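Local coordinates for protein hyaluronoglucosaminidase (Apis mellifera, PDB 1FCQ) that hydrolyses hyaluronan as a glycosidase of family 56, built on a seven-stranded TIM-like barrel, and is a major allergen of bee venom, at residues A[162-173]-A[213-221]. Sequence-based numbering, arbitrary orientation.
Sequences QLFMEETLKAAK and SWLFESEDV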
loop_
_atom_site.group_PDB
_atom_site.type_symbol
_atom_site.label_atom_id
_atom_site.label_comp_id
_atom_site.label_asym_id
_atom_site.label_seq_id
_atom_site.Cartn_x
_atom_site.Cartn_y
_atom_site.Cartn_z
ATOM N N GLN A 162 16.615 1.720 1.555
ATOM C CA GLN A 162 16.393 2.916 0.754
ATOM C C GLN A 162 16.786 2.653 -0.696
ATOM O O GLN A 162 16.044 3.004 -1.607
ATOM C CB GLN A 162 17.237 4.072 1.340
ATOM C CG GLN A 162 17.173 5.263 0.369
ATOM C CD GLN A 162 17.966 6.457 0.851
ATOM O OE1 GLN A 162 18.432 7.246 0.029
ATOM N NE2 GLN A 162 18.091 6.623 2.147
ATOM N N LEU A 163 17.957 2.092 -0.974
ATOM C CA LEU A 163 18.400 1.843 -2.344
ATOM C C LEU A 163 17.381 1.032 -3.123
ATOM O O LEU A 163 16.981 1.411 -4.222
ATOM C CB LEU A 163 19.755 1.120 -2.309
ATOM C CG LEU A 163 20.435 0.898 -3.661
ATOM C CD1 LEU A 163 20.679 2.209 -4.405
ATOM C CD2 LEU A 163 21.724 0.109 -3.483
ATOM N N PHE A 164 16.915 -0.069 -2.521
ATOM C CA PHE A 164 15.954 -0.908 -3.218
ATOM C C PHE A 164 14.642 -0.165 -3.475
ATOM O O PHE A 164 14.115 -0.232 -4.588
ATOM C CB PHE A 164 15.719 -2.212 -2.432
ATOM C CG PHE A 164 16.683 -3.314 -2.804
ATOM C CD1 PHE A 164 17.936 -3.411 -2.226
ATOM C CD2 PHE A 164 16.341 -4.237 -3.779
ATOM C CE1 PHE A 164 18.813 -4.417 -2.577
ATOM C CE2 PHE A 164 17.214 -5.235 -4.158
ATOM C CZ PHE A 164 18.459 -5.328 -3.554
ATOM N N MET A 165 14.110 0.497 -2.438
ATOM C CA MET A 165 12.826 1.182 -2.657
ATOM C C MET A 165 12.957 2.368 -3.599
ATOM O O MET A 165 12.139 2.586 -4.502
ATOM C CB MET A 165 12.201 1.608 -1.329
ATOM C CG MET A 165 11.650 0.417 -0.541
ATOM S SD MET A 165 10.766 0.949 0.940
ATOM C CE MET A 165 9.295 1.702 0.239
ATOM N N GLU A 166 13.968 3.209 -3.387
ATOM C CA GLU A 166 14.101 4.386 -4.250
ATOM C C GLU A 166 14.426 4.015 -5.678
ATOM O O GLU A 166 13.858 4.606 -6.592
ATOM C CB GLU A 166 15.131 5.327 -3.641
ATOM C CG GLU A 166 15.153 6.685 -4.319
ATOM C CD GLU A 166 16.080 7.670 -3.643
ATOM O OE1 GLU A 166 16.707 7.348 -2.609
ATOM O OE2 GLU A 166 16.163 8.807 -4.177
ATOM N N GLU A 167 15.310 3.037 -5.918
ATOM C CA GLU A 167 15.642 2.687 -7.283
ATOM C C GLU A 167 14.487 2.081 -8.044
ATOM O O GLU A 167 14.299 2.353 -9.226
ATOM C CB GLU A 167 16.838 1.725 -7.332
ATOM C CG GLU A 167 18.160 2.437 -7.136
ATOM C CD GLU A 167 18.361 3.525 -8.189
ATOM O OE1 GLU A 167 18.203 3.310 -9.399
ATOM O OE2 GLU A 167 18.668 4.629 -7.727
ATOM N N THR A 168 13.676 1.291 -7.341
ATOM C CA THR A 168 12.507 0.677 -7.971
ATOM C C THR A 168 11.503 1.761 -8.376
ATOM O O THR A 168 10.930 1.708 -9.463
ATOM C CB THR A 168 11.836 -0.326 -7.026
ATOM O OG1 THR A 168 12.845 -1.263 -6.604
ATOM C CG2 THR A 168 10.718 -1.068 -7.724
ATOM N N LEU A 169 11.289 2.705 -7.456
ATOM C CA LEU A 169 10.337 3.785 -7.759
ATOM C C LEU A 169 10.870 4.631 -8.908
ATOM O O LEU A 169 10.092 4.996 -9.795
ATOM C CB LEU A 169 10.145 4.621 -6.487
ATOM C CG LEU A 169 9.270 5.869 -6.650
ATOM C CD1 LEU A 169 7.845 5.511 -7.044
ATOM C CD2 LEU A 169 9.268 6.652 -5.334
ATOM N N LYS A 170 12.177 4.909 -8.926
ATOM C CA LYS A 170 12.768 5.685 -10.022
ATOM C C LYS A 170 12.614 4.970 -11.350
ATOM O O LYS A 170 12.255 5.592 -12.355
ATOM C CB LYS A 170 14.265 5.911 -9.797
ATOM C CG LYS A 170 14.644 7.126 -8.987
ATOM C CD LYS A 170 16.162 7.197 -8.843
ATOM C CE LYS A 170 16.901 7.191 -10.173
ATOM N NZ LYS A 170 18.265 6.611 -10.051
ATOM N N ALA A 171 12.816 3.652 -11.360
ATOM C CA ALA A 171 12.647 2.851 -12.557
ATOM C C ALA A 171 11.211 2.914 -13.066
ATOM O O ALA A 171 10.970 3.123 -14.245
ATOM C CB ALA A 171 13.086 1.412 -12.329
ATOM N N ALA A 172 10.226 2.782 -12.171
ATOM C CA ALA A 172 8.833 2.832 -12.571
ATOM C C ALA A 172 8.502 4.184 -13.193
ATOM O O ALA A 172 7.833 4.250 -14.220
ATOM C CB ALA A 172 7.917 2.569 -11.373
ATOM N N LYS A 173 8.975 5.246 -12.527
ATOM C CA LYS A 173 8.691 6.593 -13.023
ATOM C C LYS A 173 9.367 6.847 -14.361
ATOM O O LYS A 173 8.810 7.546 -15.222
ATOM C CB LYS A 173 9.102 7.632 -11.975
ATOM C CG LYS A 173 8.167 7.673 -10.776
ATOM C CD LYS A 173 8.630 8.702 -9.754
ATOM C CE LYS A 173 8.562 10.134 -10.281
ATOM N NZ LYS A 173 9.226 11.051 -9.308
ATOM N N SER A 213 12.341 12.002 3.012
ATOM C CA SER A 213 12.168 12.827 1.830
ATOM C C SER A 213 12.651 12.126 0.574
ATOM O O SER A 213 12.085 12.283 -0.511
ATOM C CB SER A 213 12.912 14.160 2.035
ATOM O OG SER A 213 12.332 14.783 3.177
ATOM N N TRP A 214 13.623 11.214 0.707
ATOM C CA TRP A 214 14.104 10.455 -0.428
ATOM C C TRP A 214 12.944 9.663 -1.046
ATOM O O TRP A 214 12.964 9.439 -2.244
ATOM C CB TRP A 214 15.233 9.513 -0.038
ATOM C CG TRP A 214 14.919 8.526 1.044
ATOM C CD1 TRP A 214 15.175 8.665 2.370
ATOM C CD2 TRP A 214 14.291 7.247 0.894
ATOM N NE1 TRP A 214 14.763 7.551 3.071
ATOM C CE2 TRP A 214 14.219 6.671 2.173
ATOM C CE3 TRP A 214 13.783 6.551 -0.210
ATOM C CZ2 TRP A 214 13.659 5.410 2.398
ATOM C CZ3 TRP A 214 13.230 5.293 0.018
ATOM C CH2 TRP A 214 13.175 4.746 1.310
ATOM N N LEU A 215 11.991 9.214 -0.225
ATOM C CA LEU A 215 10.845 8.495 -0.764
ATOM C C LEU A 215 9.694 9.413 -1.148
ATOM O O LEU A 215 9.213 9.404 -2.278
ATOM C CB LEU A 215 10.336 7.445 0.244
ATOM C CG LEU A 215 9.140 6.618 -0.272
ATOM C CD1 LEU A 215 9.520 5.839 -1.526
ATOM C CD2 LEU A 215 8.634 5.695 0.823
ATOM N N PHE A 216 9.257 10.235 -0.186
ATOM C CA PHE A 216 8.070 11.063 -0.432
ATOM C C PHE A 216 8.256 12.149 -1.452
ATOM O O PHE A 216 7.279 12.460 -2.151
ATOM C CB PHE A 216 7.557 11.559 0.923
ATOM C CG PHE A 216 7.180 10.395 1.819
ATOM C CD1 PHE A 216 7.758 10.220 3.052
ATOM C CD2 PHE A 216 6.210 9.492 1.390
ATOM C CE1 PHE A 216 7.412 9.159 3.869
ATOM C CE2 PHE A 216 5.864 8.419 2.193
ATOM C CZ PHE A 216 6.449 8.264 3.430
ATOM N N GLU A 217 9.459 12.702 -1.637
ATOM C CA GLU A 217 9.604 13.715 -2.693
ATOM C C GLU A 217 9.614 13.052 -4.067
ATOM O O GLU A 217 9.254 13.675 -5.067
ATOM C CB GLU A 217 10.848 14.572 -2.445
ATOM C CG GLU A 217 10.798 15.236 -1.075
ATOM C CD GLU A 217 11.148 16.706 -1.055
ATOM O OE1 GLU A 217 11.761 17.167 -0.064
ATOM O OE2 GLU A 217 10.793 17.416 -2.021
ATOM N N SER A 218 9.965 11.767 -4.137
ATOM C CA SER A 218 10.003 11.037 -5.391
ATOM C C SER A 218 8.616 10.494 -5.750
ATOM O O SER A 218 8.296 10.461 -6.932
ATOM C CB SER A 218 10.991 9.875 -5.392
ATOM O OG SER A 218 12.263 10.217 -4.897
ATOM N N GLU A 219 7.824 10.111 -4.752
ATOM C CA GLU A 219 6.481 9.625 -5.068
ATOM C C GLU A 219 5.602 10.739 -5.634
ATOM O O GLU A 219 5.765 11.892 -5.235
ATOM C CB GLU A 219 5.763 9.096 -3.819
ATOM C CG GLU A 219 6.469 7.934 -3.167
ATOM C CD GLU A 219 5.482 7.121 -2.330
ATOM O OE1 GLU A 219 4.680 7.751 -1.604
ATOM O OE2 GLU A 219 5.611 5.900 -2.459
ATOM N N ASP A 220 4.655 10.380 -6.482
ATOM C CA ASP A 220 3.692 11.346 -7.013
ATOM C C ASP A 220 2.397 11.331 -6.203
ATOM O O ASP A 220 1.604 12.267 -6.261
ATOM C CB ASP A 220 3.302 10.951 -8.448
ATOM C CG ASP A 220 4.502 10.839 -9.350
ATOM O OD1 ASP A 220 5.190 11.907 -9.476
ATOM O OD2 ASP A 220 4.786 9.789 -9.940
ATOM N N VAL A 221 2.159 10.206 -5.531
ATOM C CA VAL A 221 0.915 10.007 -4.780
ATOM C C VAL A 221 1.214 9.196 -3.532
ATOM O O VAL A 221 2.022 8.256 -3.526
ATOM C CB VAL A 221 -0.135 9.302 -5.657
ATOM C CG1 VAL A 221 0.364 7.982 -6.214
ATOM C CG2 VAL A 221 -1.448 9.089 -4.905
HETATM O O HOH W 1 14.167 11.628 -3.807
HETATM O O HOH W 2 14.892 9.378 -6.892
#
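Gln162 lies flat against the indole of Trp214: its CG sits over the face of the six-membered ring, 3.6 Å from the centroid, a CH-pi contact. The amide plane continues this stack, tilted 10° from the ring. Trp214 CG stands between its own backbone N and carbonyl carbon (chi1 57°), which presents the indole to helix 146-175; Leu215 CB lies against the face opposite Gln162, toward its rim. Met165 CB meets the ring at its edge, 4.1 Å from Trp214 CZ3, while the extended Glu166 side chain passes obliquely, OE1 3.7 Å from Trp214 CB.

One helical turn along, Leu169 has CG anti to the backbone N and lodges CD2 among three residues of the 213-221 segment: Ser218 CB at 3.7 Å, Glu219 CG, and Leu215 CD1 at 3.9 Å. Leu215 spreads its two methyls between Leu169 and Met165 CE. Two waters link Glu166 OE2 to Ser218 OG, each through one stronger and one weak bond.

A kink in the aliphatic chain of Lys173 at the CG–CD bond turns its ammonium end to the backbone carbonyl of Ser218. The hydrogen bond from Lys173 NZ to Ser218 O, 2.6 Å, lies in the carbonyl plane on a lone pair, at a C=O...N angle of 141°. Asp220 OD1 is 4.1 Å from Lys173 NZ, too far for a salt bridge, though probably near enough for a weaker electrostatic attraction; OD2 accepts from Trp181 N, and Glu219 OE2 from Tyr183 N, tying the turn to strand 180-183.

The contact thus joins the outer helix 146-175 to the turn leading into barrel strand 221-222. Its aromatic and aliphatic seam packs by shape, while the one direct hydrogen bond satisfies the Ser218 carbonyl, with the Asp220 carboxylate probably favouring the charged lysine.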